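Local coordinates for protein transcriptional regulator (Rhodococcus sp., PDB 2O0Y) that probably binds DNA and regulates transcription, as an IclR-family protein with a helix-turn-helix domain and a C-terminal domain of the GAF type, at residues Q120-V125 / D166-D171; G230-T233 / H239-E242. One frame throughout, in Å; residues are numbered along the deposited sequence. Where two conformers were deposited one is given.

Interaction 1 (Q120-V125 / D166-D171)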
loop_
_atom_site.group_PDB
_atom_site.type_symbol
_atom_site.label_atom_id
_atom_site.label_comp_id
_atom_site.label_asym_id
_atom_site.label_seq_id
_atom_site.Cartn_x
_atom_site.Cartn_y
_atom_site.Cartn_z
ATOM N N GLN B 120 -11.519 2.404 1.333
ATOM C CA GLN B 120 -10.279 2.697 0.691
ATOM C C GLN B 120 -10.461 4.072 0.100
ATOM O O GLN B 120 -11.219 4.255 -0.833
ATOM C CB GLN B 120 -9.978 1.640 -0.358
ATOM C CG GLN B 120 -9.489 0.315 0.265
ATOM C CD GLN B 120 -8.626 -0.526 -0.677
ATOM O OE1 GLN B 120 -8.910 -0.643 -1.890
ATOM N NE2 GLN B 120 -7.556 -1.125 -0.117
ATOM N N GLY B 121 -9.791 5.055 0.683
ATOM C CA GLY B 121 -9.991 6.468 0.291
ATOM C C GLY B 121 -11.433 6.840 0.576
ATOM O O GLY B 121 -11.926 6.575 1.672
ATOM N N LEU B 122 -12.109 7.436 -0.406
ATOM C CA LEU B 122 -13.522 7.805 -0.265
ATOM C C LEU B 122 -14.463 6.761 -0.886
ATOM O O LEU B 122 -15.549 7.102 -1.353
ATOM C CB LEU B 122 -13.809 9.173 -0.897
ATOM C CG LEU B 122 -13.014 10.415 -0.450
ATOM C CD1 LEU B 122 -13.336 11.624 -1.340
ATOM C CD2 LEU B 122 -13.265 10.758 1.019
ATOM N N SER B 123 -14.050 5.492 -0.870
ATOM C CA SER B 123 -14.793 4.430 -1.517
ATOM C C SER B 123 -14.970 3.270 -0.555
ATOM O O SER B 123 -14.233 3.167 0.439
ATOM C CB SER B 123 -13.994 3.927 -2.716
ATOM O OG SER B 123 -13.766 4.975 -3.641
ATOM N N ARG B 124 -15.938 2.395 -0.857
ATOM C CA ARG B 124 -16.106 1.123 -0.175
ATOM C C ARG B 124 -15.773 0.029 -1.178
ATOM O O ARG B 124 -16.018 0.186 -2.391
ATOM C CB ARG B 124 -17.528 0.945 0.337
ATOM C CG ARG B 124 -18.578 0.714 -0.763
ATOM C CD ARG B 124 -19.968 0.318 -0.166
ATOM N NE ARG B 124 -20.898 1.139 -0.891
ATOM C CZ ARG B 124 -21.675 0.773 -1.899
ATOM N NH1 ARG B 124 -21.782 -0.482 -2.300
ATOM N NH2 ARG B 124 -22.392 1.706 -2.463
ATOM N N VAL B 125 -15.184 -1.048 -0.664
ATOM C CA VAL B 125 -14.660 -2.141 -1.470
ATOM C C VAL B 125 -15.029 -3.406 -0.769
ATOM O O VAL B 125 -14.795 -3.555 0.435
ATOM C CB VAL B 125 -13.122 -2.080 -1.562
ATOM C CG1 VAL B 125 -12.595 -3.100 -2.591
ATOM C CG2 VAL B 125 -12.704 -0.687 -1.959
ATOM N N ASP B 166 -17.908 15.316 4.591
ATOM C CA ASP B 166 -18.110 16.422 3.654
ATOM C C ASP B 166 -17.645 16.079 2.235
ATOM O O ASP B 166 -18.355 16.349 1.264
ATOM C CB ASP B 166 -17.410 17.686 4.148
ATOM C CG ASP B 166 -18.230 18.458 5.170
ATOM O OD1 ASP B 166 -19.464 18.266 5.240
ATOM O OD2 ASP B 166 -17.638 19.280 5.904
ATOM N N ASP B 167 -16.457 15.480 2.124
ATOM C CA ASP B 167 -15.878 15.194 0.820
ATOM C C ASP B 167 -16.666 14.106 0.097
ATOM O O ASP B 167 -16.930 14.217 -1.106
ATOM C CB ASP B 167 -14.400 14.815 0.943
ATOM C CG ASP B 167 -13.536 15.957 1.458
ATOM O OD1 ASP B 167 -13.850 17.172 1.248
ATOM O OD2 ASP B 167 -12.512 15.618 2.083
ATOM N N VAL B 168 -17.051 13.067 0.832
ATOM C CA VAL B 168 -17.932 12.010 0.336
ATOM C C VAL B 168 -19.253 12.626 -0.141
ATOM O O VAL B 168 -19.806 12.201 -1.154
ATOM C CB VAL B 168 -18.197 10.956 1.445
ATOM C CG1 VAL B 168 -19.411 10.078 1.136
ATOM C CG2 VAL B 168 -16.959 10.088 1.667
ATOM N N ALA B 169 -19.737 13.633 0.584
ATOM C CA ALA B 169 -21.022 14.270 0.272
ATOM C C ALA B 169 -20.924 15.093 -1.014
ATOM O O ALA B 169 -21.870 15.128 -1.797
ATOM C CB ALA B 169 -21.490 15.154 1.430
ATOM N N ALA B 170 -19.776 15.746 -1.213
ATOM C CA ALA B 170 -19.501 16.529 -2.422
ATOM C C ALA B 170 -19.344 15.637 -3.650
ATOM O O ALA B 170 -19.534 16.102 -4.775
ATOM C CB ALA B 170 -18.278 17.373 -2.237
ATOM N N ASP B 171 -19.005 14.363 -3.415
ATOM C CA ASP B 171 -18.847 13.366 -4.466
ATOM C C ASP B 171 -20.183 12.832 -4.944
ATOM O O ASP B 171 -20.269 12.283 -6.036
ATOM C CB ASP B 171 -17.992 12.184 -3.989
#

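Interaction 2 (G230-T233 / H239-E242)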
loop_
_atom_site.group_PDB
_atom_site.type_symbol
_atom_site.label_atom_id
_atom_site.label_comp_id
_atom_site.label_asym_id
_atom_site.label_seq_id
_atom_site.Cartn_x
_atom_site.Cartn_y
_atom_site.Cartn_z
ATOM N N GLY B 230 -37.793 -6.663 -1.383
ATOM C CA GLY B 230 -38.940 -7.506 -1.090
ATOM C C GLY B 230 -38.640 -8.642 -0.111
ATOM O O GLY B 230 -39.566 -9.289 0.352
ATOM N N ARG B 231 -37.352 -8.904 0.187
ATOM C CA ARG B 231 -36.986 -9.904 1.191
ATOM C C ARG B 231 -36.614 -9.269 2.533
ATOM O O ARG B 231 -36.541 -9.966 3.546
ATOM C CB ARG B 231 -35.803 -10.757 0.686
ATOM C CG ARG B 231 -36.264 -11.812 -0.350
ATOM C CD ARG B 231 -35.345 -13.063 -0.361
ATOM N NE ARG B 231 -33.985 -12.797 -0.797
ATOM C CZ ARG B 231 -33.570 -12.932 -2.058
ATOM N NH1 ARG B 231 -34.440 -13.274 -2.990
ATOM N NH2 ARG B 231 -32.310 -12.696 -2.385
ATOM N N PHE B 232 -36.381 -7.961 2.519
ATOM C CA PHE B 232 -36.079 -7.186 3.727
ATOM C C PHE B 232 -37.376 -6.620 4.239
ATOM O O PHE B 232 -37.560 -5.393 4.319
ATOM C CB PHE B 232 -35.088 -6.062 3.439
ATOM C CG PHE B 232 -33.666 -6.522 3.201
ATOM C CD1 PHE B 232 -33.316 -7.200 2.041
ATOM C CD2 PHE B 232 -32.655 -6.245 4.145
ATOM C CE1 PHE B 232 -31.994 -7.604 1.838
ATOM C CE2 PHE B 232 -31.350 -6.652 3.931
ATOM C CZ PHE B 232 -31.035 -7.320 2.777
ATOM N N THR B 233 -38.268 -7.532 4.591
ATOM C CA THR B 233 -39.590 -7.199 5.068
ATOM C C THR B 233 -39.663 -7.112 6.598
ATOM O O THR B 233 -38.812 -7.644 7.291
ATOM C CB THR B 233 -40.611 -8.273 4.659
ATOM O OG1 THR B 233 -40.274 -9.521 5.276
ATOM C CG2 THR B 233 -40.662 -8.458 3.139
ATOM N N HIS B 239 -34.937 -11.012 12.063
ATOM C CA HIS B 239 -34.106 -12.229 12.053
ATOM C C HIS B 239 -32.808 -11.910 11.327
ATOM O O HIS B 239 -31.734 -12.343 11.746
ATOM C CB HIS B 239 -34.849 -13.417 11.366
ATOM C CG HIS B 239 -34.063 -14.697 11.326
ATOM N ND1 HIS B 239 -33.586 -15.254 10.151
ATOM C CD2 HIS B 239 -33.654 -15.523 12.320
ATOM C CE1 HIS B 239 -32.939 -16.375 10.424
ATOM N NE2 HIS B 239 -32.969 -16.564 11.731
ATOM N N TYR B 240 -32.901 -11.140 10.236
ATOM C CA TYR B 240 -31.703 -10.638 9.537
ATOM C C TYR B 240 -30.828 -9.889 10.508
ATOM O O TYR B 240 -29.613 -10.132 10.593
ATOM C CB TYR B 240 -32.096 -9.677 8.396
ATOM C CG TYR B 240 -32.550 -10.314 7.099
ATOM C CD1 TYR B 240 -33.051 -11.608 7.071
ATOM C CD2 TYR B 240 -32.508 -9.592 5.910
ATOM C CE1 TYR B 240 -33.449 -12.187 5.899
ATOM C CE2 TYR B 240 -32.929 -10.162 4.715
ATOM C CZ TYR B 240 -33.387 -11.453 4.717
ATOM O OH TYR B 240 -33.829 -12.050 3.559
ATOM N N ILE B 241 -31.408 -8.930 11.205
ATOM C CA ILE B 241 -30.673 -8.177 12.265
ATOM C C ILE B 241 -30.079 -9.108 13.374
ATOM O O ILE B 241 -28.920 -8.954 13.763
ATOM C CB ILE B 241 -31.580 -7.049 12.897
ATOM C CG1 ILE B 241 -31.929 -5.964 11.859
ATOM C CG2 ILE B 241 -30.914 -6.464 14.134
ATOM C CD1 ILE B 241 -33.124 -5.050 12.211
ATOM N N GLU B 242 -30.885 -10.035 13.912
ATOM C CA GLU B 242 -30.407 -10.958 14.941
ATOM C C GLU B 242 -29.243 -11.823 14.461
ATOM O O GLU B 242 -28.270 -12.017 15.210
ATOM C CB GLU B 242 -31.520 -11.854 15.428
ATOM C CG GLU B 242 -31.187 -12.620 16.653
ATOM C CD GLU B 242 -32.449 -13.130 17.327
ATOM O OE1 GLU B 242 -33.423 -13.369 16.600
ATOM O OE2 GLU B 242 -32.469 -13.229 18.574
#

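Interaction 1 (Q120-V125 / D166-D171)
Leu122 and Val168 bring the two backbones closest, their CA atoms 6.1 Å apart, where the tip of a beta hairpin meets the helix 165-171. The hairpin joins the antiparallel strands 113-120 and 123-130 of the GAF-like C-terminal domain and reverses through a type II' turn from Gln120 to Ser123. Gly121, at phi 62° and psi -130°, takes the first corner of that turn, and the backbone of Gln120 and Ser123 closes it with a pair of hydrogen bonds, N of each to O of the other. Leu122 follows at the second corner, which presents its side chain to the helix.

The contact is apolar, and no hydrogen bond crosses it. With chi1 -56°, CG of Leu122 stands opposite its own carbonyl carbon, and the two methyls beyond it divide the helix surface between neighbouring residues. One branch takes Asp167, with Leu122 CD1 4.1 Å from Asp167 CB, so it is the methylene rather than the carboxylate that is touched. The leucine also packs on Leu164, just before the helix, and on Glu97 of the second subunit, which places the turn at the dimer contact. Val168 also touches Leu148 and Leu182 of helix 178-192. Leucine and valine run past each other in opposite directions, bringing Leu122 CD2 to 3.8 Å from Val168 CG2.

Interaction 2 (G230-T233 / H239-E242)
Between Phe232 and Tyr240 the backbones stay well separated, CA to CA 8.1 Å, as the loop after strand 219-228 passes through an inverse gamma turn centred on Phe232 and faces the first turns of helix 237-254. The tyrosine bridges the gap. Its ring meets Phe232 in a T-shaped (edge-to-face) stack, planes at 88° and centroids 5.0 Å apart. The tyrosine supplies the edge: CE2 of Tyr240 sits over the centre of the phenylalanine face, while CD2 of Tyr240 comes to 3.7 Å from CE2 of Phe232. Chi1 of -80° turns the Tyr240 ring away from its own carbonyl carbon and out toward the loop, carrying OH of Tyr240 to 3.4 Å from O of Arg231, not as a hydrogen bond. That hydroxyl is hydrogen-bonded to Glu112 and Arg236. Glu112 also forms a salt bridge with NE of Arg231, whose NH2 is hydrogen-bonded to O of Val136, so one carboxylate oxygen, OE2 of Glu112, joins the arginine in the loop to the tyrosine on the helix. Leu225 of strand 219-228 touches both aromatic side chains. An aromatic pair thus packs the strand-to-helix connection, 219-228 into 237-254, against the antiparallel sheet of the GAF-like domain.

Both contacts belong to the C-terminal GAF-like domain, which in this family typically senses effectors, and they come in series along the chain: both segments of interaction 1 precede those of interaction 2. Their centres are 27 Å apart and their nearest atoms about 13 Å, so they do not touch. The six-stranded antiparallel sheet connects them: strand 113-120, which leads into the turn of interaction 1, lies next to strand 219-228, which leads into the loop of interaction 2. Interaction 1 joins a hairpin turn to helix 165-171 near the second subunit, whereas interaction 2 fastens the start of helix 237-254 where no other chain of the assembly touches the two segments.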